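Pyruvate kinase 1 (Trypanosoma brucei brucei, PDB 4KCT) catalyses the transfer of phosphate from phosphoenolpyruvate to ADP, giving pyruvate and ATP, and also has an intrinsic decarboxylase activity toward oxaloacetate. Local coordinates at residues K239-H243 with D265-E269; P377-C382 with Y489-T493. One frame throughout, in Å; residues are numbered along the deposited sequence.

Contact 1 of 2, residues K239-H243 with D265-E269; sequences KIENH and DLGVE. With MG (magnesium ion), chain C; PYR (pyruvic acid), chain E.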
ATOM      1  N   LYS A 239      35.570   1.060   2.761  1.00 15.95           N
ATOM      2  CA  LYS A 239      35.398   1.336   1.336  1.00 16.39           C
ATOM      3  C   LYS A 239      35.159   0.042   0.594  1.00 17.74           C
ATOM      4  O   LYS A 239      35.908  -0.926   0.745  1.00 18.21           O
ATOM      5  CB  LYS A 239      36.614   2.054   0.754  1.00 15.49           C
ATOM      6  CG  LYS A 239      36.947   3.343   1.511  1.00 16.17           C
ATOM      7  CD  LYS A 239      38.313   3.905   1.091  1.00 19.48           C
ATOM      8  CE  LYS A 239      38.456   4.000  -0.418  1.00 18.04           C
ATOM      9  NZ  LYS A 239      39.829   4.495  -0.761  1.00 17.93           N
ATOM     10  N   ILE A 240      34.023  -0.020  -0.073  1.00 16.78           N
ATOM     11  CA  ILE A 240      33.663  -1.185  -0.867  1.00 17.00           C
ATOM     12  C   ILE A 240      34.188  -0.990  -2.294  1.00 18.16           C
ATOM     13  O   ILE A 240      33.713  -0.100  -3.030  1.00 17.95           O
ATOM     14  CB  ILE A 240      32.128  -1.342  -0.894  1.00 15.48           C
ATOM     15  CG1 ILE A 240      31.583  -1.408   0.528  1.00 16.13           C
ATOM     16  CG2 ILE A 240      31.694  -2.553  -1.753  1.00 16.92           C
ATOM     17  CD1 ILE A 240      32.127  -2.579   1.347  1.00 16.03           C
ATOM     18  N   GLU A 241      35.142  -1.832  -2.702  1.00 16.79           N
ATOM     19  CA  GLU A 241      35.882  -1.575  -3.924  1.00 19.07           C
ATOM     20  C   GLU A 241      35.949  -2.769  -4.867  1.00 18.72           C
ATOM     21  O   GLU A 241      36.617  -2.688  -5.896  1.00 19.67           O
ATOM     22  CB  GLU A 241      37.324  -1.112  -3.607  1.00 21.30           C
ATOM     23  CG  GLU A 241      37.427  -0.084  -2.512  1.00 19.33           C
ATOM     24  CD  GLU A 241      38.641   0.820  -2.678  1.00 21.43           C
ATOM     25  OE1 GLU A 241      38.692   1.573  -3.680  1.00 25.93           O
ATOM     26  OE2 GLU A 241      39.447   0.895  -1.745  1.00 18.86           O
ATOM     27  N   ASN A 242      35.360  -3.904  -4.471  1.00 17.71           N
ATOM     28  CA  ASN A 242      35.417  -5.117  -5.300  1.00 19.43           C
ATOM     29  C   ASN A 242      34.270  -6.060  -4.969  1.00 17.94           C
ATOM     30  O   ASN A 242      33.424  -5.738  -4.114  1.00 17.14           O
ATOM     31  CB  ASN A 242      36.792  -5.841  -5.149  1.00 19.46           C
ATOM     32  CG  ASN A 242      36.852  -6.762  -3.919  1.00 21.62           C
ATOM     33  OD1 ASN A 242      36.252  -6.476  -2.873  1.00 19.00           O
ATOM     34  ND2 ASN A 242      37.630  -7.851  -4.031  1.00 24.18           N
ATOM     35  N   HIS A 243      34.184  -7.184  -5.677  1.00 17.40           N
ATOM     36  CA  HIS A 243      32.989  -8.015  -5.568  1.00 18.95           C
ATOM     37  C   HIS A 243      32.858  -8.629  -4.173  1.00 18.82           C
ATOM     38  O   HIS A 243      31.749  -8.852  -3.697  1.00 18.02           O
ATOM     39  CB  HIS A 243      32.954  -9.089  -6.651  1.00 20.32           C
ATOM     40  CG  HIS A 243      33.764 -10.293  -6.308  1.00 23.91           C
ATOM     41  ND1 HIS A 243      35.125 -10.264  -6.301  1.00 24.57           N
ATOM     42  CD2 HIS A 243      33.388 -11.515  -5.728  1.00 24.02           C
ATOM     43  CE1 HIS A 243      35.589 -11.444  -5.825  1.00 26.27           C
ATOM     44  NE2 HIS A 243      34.524 -12.200  -5.461  1.00 24.54           N
ATOM     45  N   ASP A 265      37.619   2.166  -8.026  1.00 17.93           N
ATOM     46  CA  ASP A 265      38.094   0.784  -7.998  1.00 17.99           C
ATOM     47  C   ASP A 265      36.957  -0.212  -8.281  1.00 16.94           C
ATOM     48  O   ASP A 265      37.142  -1.242  -8.958  1.00 15.15           O
ATOM     49  CB  ASP A 265      38.788   0.502  -6.657  1.00 20.13           C
ATOM     50  CG  ASP A 265      40.238   1.028  -6.630  1.00 28.86           C
ATOM     51  OD1 ASP A 265      40.609   1.812  -5.711  1.00 27.24           O
ATOM     52  OD2 ASP A 265      40.950   0.773  -7.622  1.00 35.74           O
ATOM     53  N   LEU A 266      35.780   0.069  -7.747  1.00 16.01           N
ATOM     54  CA  LEU A 266      34.676  -0.864  -7.908  1.00 15.50           C
ATOM     55  C   LEU A 266      34.381  -1.105  -9.388  1.00 15.69           C
ATOM     56  O   LEU A 266      34.094  -2.237  -9.791  1.00 15.73           O
ATOM     57  CB  LEU A 266      33.413  -0.361  -7.173  1.00 15.87           C
ATOM     58  CG  LEU A 266      32.244  -1.316  -7.074  1.00 16.66           C
ATOM     59  CD1 LEU A 266      32.683  -2.624  -6.407  1.00 18.41           C
ATOM     60  CD2 LEU A 266      31.111  -0.668  -6.268  1.00 19.56           C
ATOM     61  N   GLY A 267      34.371  -0.022 -10.180  1.00 16.77           N
ATOM     62  CA  GLY A 267      33.991  -0.091 -11.592  1.00 16.78           C
ATOM     63  C   GLY A 267      35.120  -0.624 -12.486  1.00 20.58           C
ATOM     64  O   GLY A 267      34.940  -0.800 -13.694  1.00 18.57           O
ATOM     65  N   VAL A 268      36.256  -0.936 -11.869  1.00 19.28           N
ATOM     66  CA  VAL A 268      37.306  -1.722 -12.507  1.00 21.20           C
ATOM     67  C   VAL A 268      37.163  -3.198 -12.128  1.00 20.33           C
ATOM     68  O   VAL A 268      37.273  -4.088 -12.983  1.00 22.11           O
ATOM     69  CB  VAL A 268      38.704  -1.205 -12.079  1.00 22.98           C
ATOM     70  CG1 VAL A 268      39.798  -2.208 -12.441  1.00 23.59           C
ATOM     71  CG2 VAL A 268      38.973   0.171 -12.685  1.00 24.12           C
ATOM     72  N   GLU A 269      36.798  -3.453 -10.873  1.00 19.37           N
ATOM     73  CA  GLU A 269      36.668  -4.829 -10.377  1.00 19.66           C
ATOM     74  C   GLU A 269      35.388  -5.540 -10.888  1.00 23.31           C
ATOM     75  O   GLU A 269      35.380  -6.744 -11.051  1.00 23.15           O
ATOM     76  CB  GLU A 269      36.701  -4.844  -8.849  1.00 19.08           C
ATOM     77  CG  GLU A 269      38.056  -4.478  -8.258  1.00 19.40           C
ATOM     78  CD  GLU A 269      38.976  -5.691  -8.127  1.00 21.64           C
ATOM     79  OE1 GLU A 269      40.195  -5.496  -7.987  1.00 25.82           O
ATOM     80  OE2 GLU A 269      38.475  -6.842  -8.178  1.00 24.80           O
TER
HETATM   81 MG    MG C1001      39.766   3.064  -4.433  1.00 24.91          MG
HETATM   82  C   PYR E1003      37.776   4.729  -5.386  1.00 27.52           C
HETATM   83  O   PYR E1003      36.768   5.260  -5.930  1.00 23.33           O
HETATM   84  OXT PYR E1003      38.232   3.637  -5.830  1.00 24.36           O
HETATM   85  CA  PYR E1003      38.347   5.320  -4.136  1.00 34.12           C
HETATM   86  O3  PYR E1003      39.359   4.822  -3.611  1.00 28.13           O
HETATM   87  CB  PYR E1003      37.622   6.450  -3.453  1.00 22.57           C
HETATM   88  O   HOH W   1      41.290   2.229  -2.907  1.00 22.91           O
HETATM   89  O   HOH W   2      39.300  -8.751  -6.340  1.00 27.05           O
HETATM   90  O   HOH W   3      36.057  -8.120  -7.732  1.00 17.68           O
HETATM   91  O   HOH W   4      41.395   4.214  -5.189  1.00 38.32           O
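Glu241 and Asp265 meet at a magnesium ion that also holds pyruvate, and the strand leading up to Glu241 brings a lysine to the same ligand. Lys239 reaches the pyruvate from the end of strand 235-240: its chain is extended except for a bend at chi3 (50°), which turns NZ onto the keto oxygen O3 of pyruvate, 2.9 Å away. A salt bridge to Asp84 and a hydrogen bond to Ser212 steady the same nitrogen. Ile240 sends its side chain into the layer formed by helices 249-255 and 275-289.

Glu241 follows directly after the strand and gives OE1 to magnesium at 2.0 Å; Asp265 OD1 binds the metal at 2.0 Å as well. The two carboxylates have their planes 58° apart, and the shared cation lets Glu241 OE1 and Asp265 OD1 approach to 2.8 Å. Pyruvate chelates magnesium through OXT and O3, and two waters complete the six-fold coordination. Glu241 OE2 is held by Phe213 N and by one of those waters. This is the catalytic end of the pyruvate kinase TIM barrel, where ligands come from just beyond successive parallel strands. Asp265, in the short helix after strand 258-262, also holds the pyruvate by its backbone: N donates to OXT of pyruvate (2.7 Å, 163°).

The carbonyl oxygen of Glu241 takes a CA-H contact from Leu266 CA at 3.3 Å, and Leu266 CD1 packs 3.5 Å from Asn242 N. Asn242, the N-cap of helix 243-247, binds Gly245 N through OD1 and Gln244 through ND2, while its CB lies against the bent chain of Glu269. Beyond it, His243 N and ND1 share a water with Glu269 OE2, whose partner oxygen OE1 accepts from Asn179.

Contact 2 of 2, residues P377-C382 with Y489-T493; sequences PEEAVC and YPNQT. With FDP (2,6-di-O-phosphono-beta-D-fructofuranose), chain F.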
ATOM      1  N   PRO A 377      14.068   0.888  23.194  1.00 22.01           N
ATOM      2  CA  PRO A 377      13.327   2.103  23.549  1.00 20.18           C
ATOM      3  C   PRO A 377      13.889   3.349  22.878  1.00 18.95           C
ATOM      4  O   PRO A 377      13.121   4.189  22.435  1.00 17.97           O
ATOM      5  CB  PRO A 377      13.469   2.201  25.087  1.00 23.17           C
ATOM      6  CG  PRO A 377      14.041   0.896  25.546  1.00 27.25           C
ATOM      7  CD  PRO A 377      14.543   0.118  24.365  1.00 24.22           C
ATOM      8  N   GLU A 378      15.215   3.488  22.803  1.00 17.69           N
ATOM      9  CA  GLU A 378      15.764   4.709  22.204  1.00 19.40           C
ATOM     10  C   GLU A 378      15.420   4.828  20.712  1.00 17.96           C
ATOM     11  O   GLU A 378      15.204   5.923  20.198  1.00 16.86           O
ATOM     12  CB  GLU A 378      17.274   4.854  22.443  1.00 19.86           C
ATOM     13  CG  GLU A 378      18.104   3.764  21.818  1.00 23.56           C
ATOM     14  CD  GLU A 378      18.361   2.613  22.787  1.00 29.54           C
ATOM     15  OE1 GLU A 378      19.502   2.113  22.819  1.00 35.13           O
ATOM     16  OE2 GLU A 378      17.448   2.263  23.574  1.00 27.36           O
ATOM     17  N   GLU A 379      15.294   3.692  20.037  1.00 16.78           N
ATOM     18  CA  GLU A 379      14.942   3.754  18.627  1.00 16.25           C
ATOM     19  C   GLU A 379      13.459   4.037  18.379  1.00 17.17           C
ATOM     20  O   GLU A 379      13.128   4.837  17.507  1.00 16.25           O
ATOM     21  CB  GLU A 379      15.400   2.514  17.857  1.00 18.28           C
ATOM     22  CG  GLU A 379      15.151   2.675  16.366  1.00 19.74           C
ATOM     23  CD  GLU A 379      16.052   1.791  15.503  1.00 23.92           C
ATOM     24  OE1 GLU A 379      16.709   0.885  16.051  1.00 23.66           O
ATOM     25  OE2 GLU A 379      16.013   1.947  14.271  1.00 21.71           O
ATOM     26  N   ALA A 380      12.576   3.421  19.165  1.00 15.38           N
ATOM     27  CA  ALA A 380      11.172   3.870  19.225  1.00 16.16           C
ATOM     28  C   ALA A 380      11.034   5.362  19.516  1.00 16.89           C
ATOM     29  O   ALA A 380      10.245   6.078  18.858  1.00 15.26           O
ATOM     30  CB  ALA A 380      10.394   3.049  20.232  1.00 15.65           C
ATOM     31  N   VAL A 381      11.811   5.858  20.472  1.00 16.65           N
ATOM     32  CA  VAL A 381      11.761   7.297  20.796  1.00 16.96           C
ATOM     33  C   VAL A 381      12.215   8.157  19.590  1.00 15.79           C
ATOM     34  O   VAL A 381      11.546   9.141  19.210  1.00 15.58           O
ATOM     35  CB  VAL A 381      12.590   7.622  22.077  1.00 18.30           C
ATOM     36  CG1 VAL A 381      12.861   9.133  22.196  1.00 17.40           C
ATOM     37  CG2 VAL A 381      11.849   7.107  23.335  1.00 16.96           C
ATOM     38  N   CYS A 382      13.352   7.800  18.997  1.00 16.04           N
ATOM     39  CA  CYS A 382      13.861   8.578  17.883  1.00 16.27           C
ATOM     40  C   CYS A 382      12.958   8.516  16.657  1.00 16.38           C
ATOM     41  O   CYS A 382      12.723   9.542  15.976  1.00 16.66           O
ATOM     42  CB  CYS A 382      15.325   8.209  17.560  1.00 17.93           C
ATOM     43  SG  CYS A 382      16.469   8.710  18.910  1.00 21.28           S
ATOM     44  N   TYR A 489      21.001   6.660  27.272  1.00 19.83           N
ATOM     45  CA  TYR A 489      20.233   6.767  26.035  1.00 17.74           C
ATOM     46  C   TYR A 489      19.060   7.740  26.260  1.00 16.92           C
ATOM     47  O   TYR A 489      18.701   8.022  27.406  1.00 17.18           O
ATOM     48  CB  TYR A 489      19.709   5.386  25.585  1.00 18.46           C
ATOM     49  CG  TYR A 489      18.723   4.735  26.542  1.00 21.68           C
ATOM     50  CD1 TYR A 489      19.171   3.955  27.627  1.00 21.60           C
ATOM     51  CD2 TYR A 489      17.347   4.934  26.399  1.00 19.81           C
ATOM     52  CE1 TYR A 489      18.263   3.385  28.528  1.00 23.24           C
ATOM     53  CE2 TYR A 489      16.433   4.336  27.272  1.00 19.67           C
ATOM     54  CZ  TYR A 489      16.898   3.581  28.342  1.00 23.90           C
ATOM     55  OH  TYR A 489      15.994   3.047  29.245  1.00 24.16           O
ATOM     56  N   PRO A 490      18.472   8.270  25.168  1.00 15.33           N
ATOM     57  CA  PRO A 490      17.313   9.166  25.333  1.00 16.61           C
ATOM     58  C   PRO A 490      16.005   8.354  25.420  1.00 18.29           C
ATOM     59  O   PRO A 490      15.760   7.479  24.585  1.00 19.30           O
ATOM     60  CB  PRO A 490      17.327   9.994  24.037  1.00 14.94           C
ATOM     61  CG  PRO A 490      17.860   9.005  22.998  1.00 15.53           C
ATOM     62  CD  PRO A 490      18.931   8.197  23.762  1.00 15.89           C
ATOM     63  N   ASN A 491      15.190   8.621  26.433  1.00 17.40           N
ATOM     64  CA  ASN A 491      13.901   7.923  26.558  1.00 15.70           C
ATOM     65  C   ASN A 491      12.714   8.869  26.440  1.00 16.19           C
ATOM     66  O   ASN A 491      11.589   8.489  26.756  1.00 16.70           O
ATOM     67  CB  ASN A 491      13.820   7.154  27.892  1.00 16.51           C
ATOM     68  CG  ASN A 491      13.629   8.075  29.090  1.00 19.40           C
ATOM     69  OD1 ASN A 491      14.259   9.136  29.184  1.00 18.64           O
ATOM     70  ND2 ASN A 491      12.674   7.716  29.978  1.00 18.32           N
ATOM     71  N   GLN A 492      12.963  10.102  26.006  1.00 14.39           N
ATOM     72  CA  GLN A 492      11.951  11.157  26.119  1.00 15.43           C
ATOM     73  C   GLN A 492      11.965  12.006  24.825  1.00 16.12           C
ATOM     74  O   GLN A 492      13.031  12.346  24.331  1.00 14.44           O
ATOM     75  CB  GLN A 492      12.284  12.058  27.327  1.00 15.11           C
ATOM     76  CG  GLN A 492      11.340  13.251  27.476  1.00 16.37           C
ATOM     77  CD  GLN A 492      11.685  14.108  28.675  1.00 19.25           C
ATOM     78  OE1 GLN A 492      12.238  15.219  28.542  1.00 20.53           O
ATOM     79  NE2 GLN A 492      11.371  13.609  29.845  1.00 14.27           N
ATOM     80  N   THR A 493      10.781  12.381  24.328  1.00 15.31           N
ATOM     81  CA  THR A 493      10.653  13.407  23.274  1.00 17.22           C
ATOM     82  C   THR A 493       9.640  14.426  23.745  1.00 18.31           C
ATOM     83  O   THR A 493       8.594  14.045  24.312  1.00 18.73           O
ATOM     84  CB  THR A 493      10.015  12.814  21.990  1.00 25.08           C
ATOM     85  OG1 THR A 493      10.534  11.507  21.723  1.00 34.05           O
ATOM     86  CG2 THR A 493      10.254  13.730  20.777  1.00 21.79           C
TER
HETATM   87  P1  FDP F1004      23.122  12.873  29.345  1.00 22.06           P
HETATM   88  O1P FDP F1004      21.948  13.810  29.531  1.00 20.29           O
HETATM   89  O2P FDP F1004      24.335  13.587  28.804  1.00 22.12           O
HETATM   90  O3P FDP F1004      23.388  11.935  30.511  1.00 22.37           O
HETATM   91  O1  FDP F1004      22.364   9.577  29.799  1.00 22.00           O
HETATM   92  C1  FDP F1004      21.246  10.323  29.307  1.00 19.84           C
HETATM   93  C2  FDP F1004      21.629  10.947  27.970  1.00 20.55           C
HETATM   94  O2  FDP F1004      22.726  11.896  28.095  1.00 19.92           O
HETATM   95  C3  FDP F1004      20.449  11.610  27.267  1.00 17.47           C
HETATM   96  O3  FDP F1004      20.111  12.864  27.855  1.00 18.76           O
HETATM   97  C4  FDP F1004      21.025  11.791  25.872  1.00 18.40           C
HETATM   98  O4  FDP F1004      20.025  12.071  24.878  1.00 18.18           O
HETATM   99  C5  FDP F1004      21.691  10.440  25.660  1.00 17.59           C
HETATM  100  O5  FDP F1004      22.016   9.942  27.010  1.00 18.25           O
HETATM  101  C6  FDP F1004      22.949  10.580  24.812  1.00 18.19           C
HETATM  102  O6  FDP F1004      23.343   9.272  24.393  1.00 20.97           O
HETATM  103  P2  FDP F1004      24.437   9.122  23.208  1.00 22.48           P
HETATM  104  O4P FDP F1004      23.737   9.679  21.956  1.00 17.32           O
HETATM  105  O5P FDP F1004      25.590   9.948  23.687  1.00 19.16           O
HETATM  106  O6P FDP F1004      24.697   7.638  23.125  1.00 20.09           O
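Val381 points toward residues 489-493, with its two methyls dividing the work. CG1, anti to the backbone N (chi1 164°), reaches Thr493 OG1 at 3.4 Å, and the two side chains run antiparallel, alongside one another. CG2 instead presses on the backbone of Asn491, 3.7 Å from its C atom.

One turn earlier on helix 377-392, Glu378 lies nearly perpendicular to Tyr489. The glutamate chain folds back at chi2 (-93°), which sets its carboxylate near the phenol ring with the two planes 18° apart; OE2 comes within 3.9 Å of Tyr489 CD2. Its other oxygen, OE1, is taken by a salt bridge to Arg405. Pro377 CB adds an apolar touch 4.3 Å from Tyr489 CE2.

Pro490 sits between the helix and the effector. Its CD is 4.0 Å from Glu378 CB and its CG 4.3 Å from Cys382 SG, while CB lies 3.5 Å from O4 of the bound fructose 2,6-bisphosphate. Helix 377-392 thus packs on the turn that enters strand 492-497 of the C-terminal alpha/beta domain, the outermost of its sheet within this chain. Gln492 and Thr493 pair antiparallel with a strand of the third subunit, carrying the sheet across the interface.

No hydrogen bond joins the two segments. They are held by van der Waals contact, in which methyl, methylene and ring surfaces meet one another and several polar atoms, and the carbonyl oxygen of Pro490 is buried against Glu378 and Val381 with no polar partner, probably at some energetic cost.

Both segments of contact 1 precede those of contact 2 in the sequence, and the two contacts lie on opposite sides of the chain's centre, with centres 37 Å apart and nearest atoms about 21 Å apart. They share no helix or sheet: residues 239-243 and 265-269 lie at the end of a strand of the eight-stranded barrel and in the helix after the next strand, whereas 377-382 and 489-493 join helix 377-392 of the alpha/beta domain to strand 492-497, beside the effector. With no direct touch, any influence of fructose 2,6-bisphosphate on catalysis must travel through intervening structure, probably including the subunit interfaces of the tetramer, as expected for allosteric pyruvate kinases.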